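Local coordinates for sugar ABC transporter, periplasmic sugar-binding protein (PDB 4IRX) that binds myo-inositol in the cleft of a periplasmic binding protein and probably delivers it to an ABC transporter for nutrient uptake, at residues A236-K239 against A245-E248; K278-L281 against G285-T288. All blocks are in the same frame, centred on the assembly; numbering follows the deposited sequence.

Interaction 1. Residues A236-K239 against A245-E248; sequences ARIK and ATVE
Ile238, in the last turn of helix 232-239, comes nearest to the strand segment at Ala245, their CA atoms 6.5 Å apart; the two segments are joined by five residues of neither helix nor strand. Helix 232-239 turns back here into strand 246-248, an outermost strand of the seven-stranded mixed sheet, whose backbone bonds of Ala245 to Gly227 and Val247 to Asp229 tie it to the chain after strand 224-226 of the other sheet, consistent with a hinge crossing of a two-lobed periplasmic binding protein. The contact is small, buried and apolar, and Ile238 supplies the whole helix side of it. Its CB points toward the strand segment, and the CG1 branch, anti to the carbonyl carbon (chi1 -65°) and then extended (chi2 170°), carries CD1 forward to the backbone between Ala245 and Thr246. There CD1 rests 3.6 Å from the carbonyl carbon of Ala245, whose own methyl is directed away from the helix, onto Leu281 of strand 275-282. The side chains of Ile238 and Thr246 cross at about a right angle. Thr246 divides its two branches: OG1 is hydrogen-bonded to Asp203 OD1 and to the backbone N of Ala230, two partners that would fix the rotation of the side chain and satisfy its buried hydroxyl. The methyl is thereby turned to the helix, with CG2 of Thr246 3.5 Å from CD1 of Ile238.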
ATOM      1  N   ALA A 236      13.931   5.464 -10.476  1.00 11.95           N
ATOM      2  CA  ALA A 236      15.285   5.950 -10.745  1.00 13.48           C
ATOM      3  C   ALA A 236      16.339   4.930 -10.377  1.00 13.75           C
ATOM      4  O   ALA A 236      17.319   4.768 -11.111  1.00 13.65           O
ATOM      5  CB  ALA A 236      15.518   7.268 -10.034  1.00 16.18           C
ATOM      6  N   ARG A 237      16.144   4.221  -9.262  1.00 10.56           N
ATOM      7  CA  ARG A 237      17.063   3.165  -8.880  1.00 11.83           C
ATOM      8  C   ARG A 237      17.051   1.986  -9.839  1.00 13.52           C
ATOM      9  O   ARG A 237      18.066   1.305 -10.020  1.00 14.05           O
ATOM     10  CB  ARG A 237      16.771   2.684  -7.451  1.00 13.58           C
ATOM     11  CG  ARG A 237      16.995   3.715  -6.336  1.00 16.03           C
ATOM     12  CD  ARG A 237      18.455   4.079  -6.187  1.00 20.97           C
ATOM     13  NE  ARG A 237      18.825   5.173  -7.079  1.00 26.11           N
ATOM     14  CZ  ARG A 237      19.970   5.257  -7.758  1.00 26.94           C
ATOM     15  NH1 ARG A 237      20.898   4.322  -7.638  1.00 33.88           N
ATOM     16  NH2 ARG A 237      20.195   6.302  -8.543  1.00 36.39           N
ATOM     17  N   ILE A 238      15.884   1.707 -10.411  1.00 11.21           N
ATOM     18  CA  ILE A 238      15.786   0.650 -11.405  1.00  9.88           C
ATOM     19  C   ILE A 238      16.487   1.096 -12.683  1.00 12.83           C
ATOM     20  O   ILE A 238      17.253   0.328 -13.281  1.00 16.16           O
ATOM     21  CB  ILE A 238      14.319   0.257 -11.662  1.00 10.86           C
ATOM     22  CG1 ILE A 238      13.748  -0.348 -10.369  1.00 11.12           C
ATOM     23  CG2 ILE A 238      14.228  -0.708 -12.854  1.00 13.72           C
ATOM     24  CD1 ILE A 238      12.239  -0.568 -10.364  1.00 15.71           C
ATOM     25  N   LYS A 239      16.264   2.348 -13.084  1.00 14.14           N
ATOM     26  CA  LYS A 239      16.967   2.911 -14.250  1.00 14.05           C
ATOM     27  C   LYS A 239      18.486   2.858 -14.061  1.00 17.70           C
ATOM     28  O   LYS A 239      19.224   2.571 -15.008  1.00 21.04           O
ATOM     29  CB  LYS A 239      16.496   4.344 -14.532  1.00 12.13           C
ATOM     30  CG  LYS A 239      17.240   4.996 -15.699  1.00 15.89           C
ATOM     31  CD  LYS A 239      16.771   6.407 -15.939  1.00 17.92           C
ATOM     32  CE  LYS A 239      17.684   7.081 -16.964  1.00 24.11           C
ATOM     33  NZ  LYS A 239      17.131   8.421 -17.335  1.00 24.49           N
ATOM     34  N   ALA A 245      13.385  -4.363  -9.492  1.00 12.03           N
ATOM     35  CA  ALA A 245      11.977  -4.317  -9.841  1.00 11.74           C
ATOM     36  C   ALA A 245      11.159  -3.663  -8.766  1.00 12.04           C
ATOM     37  O   ALA A 245      11.596  -3.537  -7.613  1.00 11.53           O
ATOM     38  CB  ALA A 245      11.439  -5.744 -10.126  1.00 13.20           C
ATOM     39  N   THR A 246       9.967  -3.227  -9.160  1.00 10.20           N
ATOM     40  CA  THR A 246       8.969  -2.766  -8.211  1.00 10.07           C
ATOM     41  C   THR A 246       7.617  -3.184  -8.782  1.00 11.35           C
ATOM     42  O   THR A 246       7.563  -3.951  -9.752  1.00 14.02           O
ATOM     43  CB  THR A 246       9.075  -1.225  -7.920  1.00 10.85           C
ATOM     44  OG1 THR A 246       8.090  -0.841  -6.946  1.00 10.98           O
ATOM     45  CG2 THR A 246       8.891  -0.404  -9.206  1.00 12.18           C
ATOM     46  N   VAL A 247       6.537  -2.756  -8.150  1.00  9.20           N
ATOM     47  CA  VAL A 247       5.211  -3.166  -8.597  1.00  9.51           C
ATOM     48  C   VAL A 247       4.334  -1.939  -8.718  1.00  9.06           C
ATOM     49  O   VAL A 247       4.211  -1.171  -7.760  1.00 10.09           O
ATOM     50  CB  VAL A 247       4.553  -4.190  -7.627  1.00  8.22           C
ATOM     51  CG1 VAL A 247       3.180  -4.605  -8.153  1.00 11.63           C
ATOM     52  CG2 VAL A 247       5.421  -5.416  -7.446  1.00 11.12           C
ATOM     53  N   GLU A 248       3.721  -1.758  -9.883  1.00  7.60           N
ATOM     54  CA  GLU A 248       2.746  -0.703 -10.112  1.00  8.65           C
ATOM     55  C   GLU A 248       1.370  -1.129  -9.649  1.00 10.58           C
ATOM     56  O   GLU A 248       0.879  -2.207 -10.027  1.00 11.47           O
ATOM     57  CB  GLU A 248       2.684  -0.379 -11.609  1.00  9.43           C
ATOM     58  CG  GLU A 248       1.557   0.593 -11.978  1.00 11.33           C
ATOM     59  CD  GLU A 248       1.755   1.982 -11.435  1.00 13.17           C
ATOM     60  OE1 GLU A 248       2.899   2.484 -11.495  1.00 11.99           O
ATOM     61  OE2 GLU A 248       0.785   2.590 -10.931  1.00 15.43           O
TER

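Interaction 2. Residues K278-L281 against G285-T288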
ATOM      1  N   LYS A 278      -5.473  -4.778 -11.148  1.00 11.54           N
ATOM      2  CA  LYS A 278      -4.371  -5.708 -11.379  1.00 14.37           C
ATOM      3  C   LYS A 278      -3.040  -4.990 -11.320  1.00 12.78           C
ATOM      4  O   LYS A 278      -2.821  -4.038 -12.070  1.00 14.32           O
ATOM      5  CB  LYS A 278      -4.507  -6.368 -12.755  1.00 16.51           C
ATOM      6  CG  LYS A 278      -3.437  -7.429 -13.060  1.00 17.12           C
ATOM      7  CD  LYS A 278      -3.614  -7.919 -14.504  1.00 24.60           C
ATOM      8  CE  LYS A 278      -3.094  -6.860 -15.465  1.00 41.68           C
ATOM      9  NZ  LYS A 278      -3.038  -7.332 -16.872  1.00 52.59           N
ATOM     10  N   PRO A 279      -2.138  -5.450 -10.448  1.00 10.56           N
ATOM     11  CA  PRO A 279      -0.808  -4.850 -10.395  1.00 11.21           C
ATOM     12  C   PRO A 279       0.067  -5.360 -11.525  1.00 15.49           C
ATOM     13  O   PRO A 279      -0.192  -6.418 -12.100  1.00 14.41           O
ATOM     14  CB  PRO A 279      -0.280  -5.333  -9.048  1.00 14.56           C
ATOM     15  CG  PRO A 279      -0.906  -6.715  -8.906  1.00 15.84           C
ATOM     16  CD  PRO A 279      -2.281  -6.573  -9.505  1.00 13.05           C
ATOM     17  N   VAL A 280       1.131  -4.628 -11.816  1.00 11.07           N
ATOM     18  CA  VAL A 280       2.056  -4.997 -12.872  1.00 10.71           C
ATOM     19  C   VAL A 280       3.481  -4.868 -12.343  1.00 11.19           C
ATOM     20  O   VAL A 280       3.847  -3.834 -11.770  1.00 11.35           O
ATOM     21  CB  VAL A 280       1.920  -4.043 -14.067  1.00 15.86           C
ATOM     22  CG1 VAL A 280       2.843  -4.484 -15.204  1.00 18.26           C
ATOM     23  CG2 VAL A 280       0.486  -3.959 -14.545  1.00 20.57           C
ATOM     24  N   LEU A 281       4.290  -5.906 -12.539  1.00 11.54           N
ATOM     25  CA  LEU A 281       5.714  -5.827 -12.184  1.00 12.48           C
ATOM     26  C   LEU A 281       6.452  -4.882 -13.131  1.00 14.42           C
ATOM     27  O   LEU A 281       6.307  -4.968 -14.352  1.00 14.63           O
ATOM     28  CB  LEU A 281       6.354  -7.214 -12.245  1.00 12.19           C
ATOM     29  CG  LEU A 281       7.770  -7.322 -11.676  1.00 13.46           C
ATOM     30  CD1 LEU A 281       7.694  -7.369 -10.194  1.00 17.35           C
ATOM     31  CD2 LEU A 281       8.442  -8.590 -12.205  1.00 16.73           C
ATOM     32  N   GLY A 285      12.974  -2.844 -18.398  1.00 18.33           N
ATOM     33  CA  GLY A 285      12.381  -2.928 -19.722  1.00 23.56           C
ATOM     34  C   GLY A 285      11.002  -2.312 -19.880  1.00 24.83           C
ATOM     35  O   GLY A 285      10.595  -2.017 -21.006  1.00 24.53           O
ATOM     36  N   ASN A 286      10.299  -2.043 -18.777  1.00 16.41           N
ATOM     37  CA  ASN A 286       8.970  -1.456 -18.914  1.00 19.09           C
ATOM     38  C   ASN A 286       8.731  -0.359 -17.903  1.00 14.76           C
ATOM     39  O   ASN A 286       7.619  -0.178 -17.409  1.00 15.17           O
ATOM     40  CB  ASN A 286       7.846  -2.512 -18.835  1.00 16.13           C
ATOM     41  CG  ASN A 286       7.740  -3.161 -17.461  1.00 18.05           C
ATOM     42  OD1 ASN A 286       8.731  -3.284 -16.737  1.00 16.44           O
ATOM     43  ND2 ASN A 286       6.534  -3.562 -17.088  1.00 15.29           N
ATOM     44  N   LEU A 287       9.779   0.422 -17.651  1.00 13.01           N
ATOM     45  CA  LEU A 287       9.666   1.549 -16.725  1.00 11.80           C
ATOM     46  C   LEU A 287       8.540   2.501 -17.107  1.00 13.48           C
ATOM     47  O   LEU A 287       7.889   3.076 -16.231  1.00 12.46           O
ATOM     48  CB  LEU A 287      10.987   2.304 -16.641  1.00 15.48           C
ATOM     49  CG  LEU A 287      12.073   1.638 -15.797  1.00 13.63           C
ATOM     50  CD1 LEU A 287      13.442   2.165 -16.189  1.00 19.25           C
ATOM     51  CD2 LEU A 287      11.820   1.901 -14.311  1.00 17.89           C
ATOM     52  N   THR A 288       8.288   2.662 -18.401  1.00 14.56           N
ATOM     53  CA  THR A 288       7.257   3.616 -18.811  1.00 14.06           C
ATOM     54  C   THR A 288       5.834   3.119 -18.593  1.00 15.47           C
ATOM     55  O   THR A 288       4.885   3.885 -18.804  1.00 18.07           O
ATOM     56  CB  THR A 288       7.441   4.093 -20.269  1.00 17.53           C
ATOM     57  OG1 THR A 288       7.398   2.946 -21.126  1.00 22.33           O
ATOM     58  CG2 THR A 288       8.797   4.769 -20.426  1.00 17.12           C
TER
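Leu281 of strand 275-282 meets Asn286 just past the turn that follows the strand, and one side-chain-to-backbone hydrogen bond carries this surface contact. After Gly285, Asn286 makes every contact with the strand segment. Its CB points toward residues 278-281, and chi1 of 66° tucks CG between the two backbone arms and brings the amide over the turn to the strand end. ND2 of Asn286 donates to O of Leu281 at 3.1 Å, nearly straight at the hydrogen (174°). The acceptor lies in the plane of the asparagine amide, and the N-H arrives in the plane of the Leu281 carbonyl, with a C=O...N angle of 147°. Both ends of the amide are used: OD1 accepts from the backbone N of Thr283 within the turn, while ND2 has a second partner in Glu289 OE1. Held at both ends, the amide should have little freedom to flip. Beside it, CG1 of Val280 lies 4.2 Å from ND2 of Asn286, a loose contact of a methyl with the amide nitrogen. Leu287 and Thr288 lie in a 3-10 segment, and the Leu287 side chain packs instead on Leu235, Ile238 and Lys239 of helix 232-239. The loop is thus set between that helix and the end of strand 275-282, while the strand segment is itself bordered by strand 246-248, through Val247, and by helix 113-127, where Trp123 meets Leu281.

Overall arrangement
Interactions 1 and 2 follow one another along the chain, the first closing before the second opens, and their centres are about 9 Å apart. They meet in the mixed sheet, where strands 246-248 and 275-282 run antiparallel as neighbours: Glu248 N probably donates to Val280 O at 2.8 Å, and Thr246 O lies 3.4 Å from Leu281 CD1. Helix 232-239 is shared as well, since Ile238, the helix side chain of interaction 1, is also packed by the loop of interaction 2. Because strand 246-248 bonds to the chain after strand 224-226 too, both contacts sit where the two lobes join, consistent with a hinge, with side chains about 9 Å (Thr246) and 13 Å (Leu281) from the bound myo-inositol.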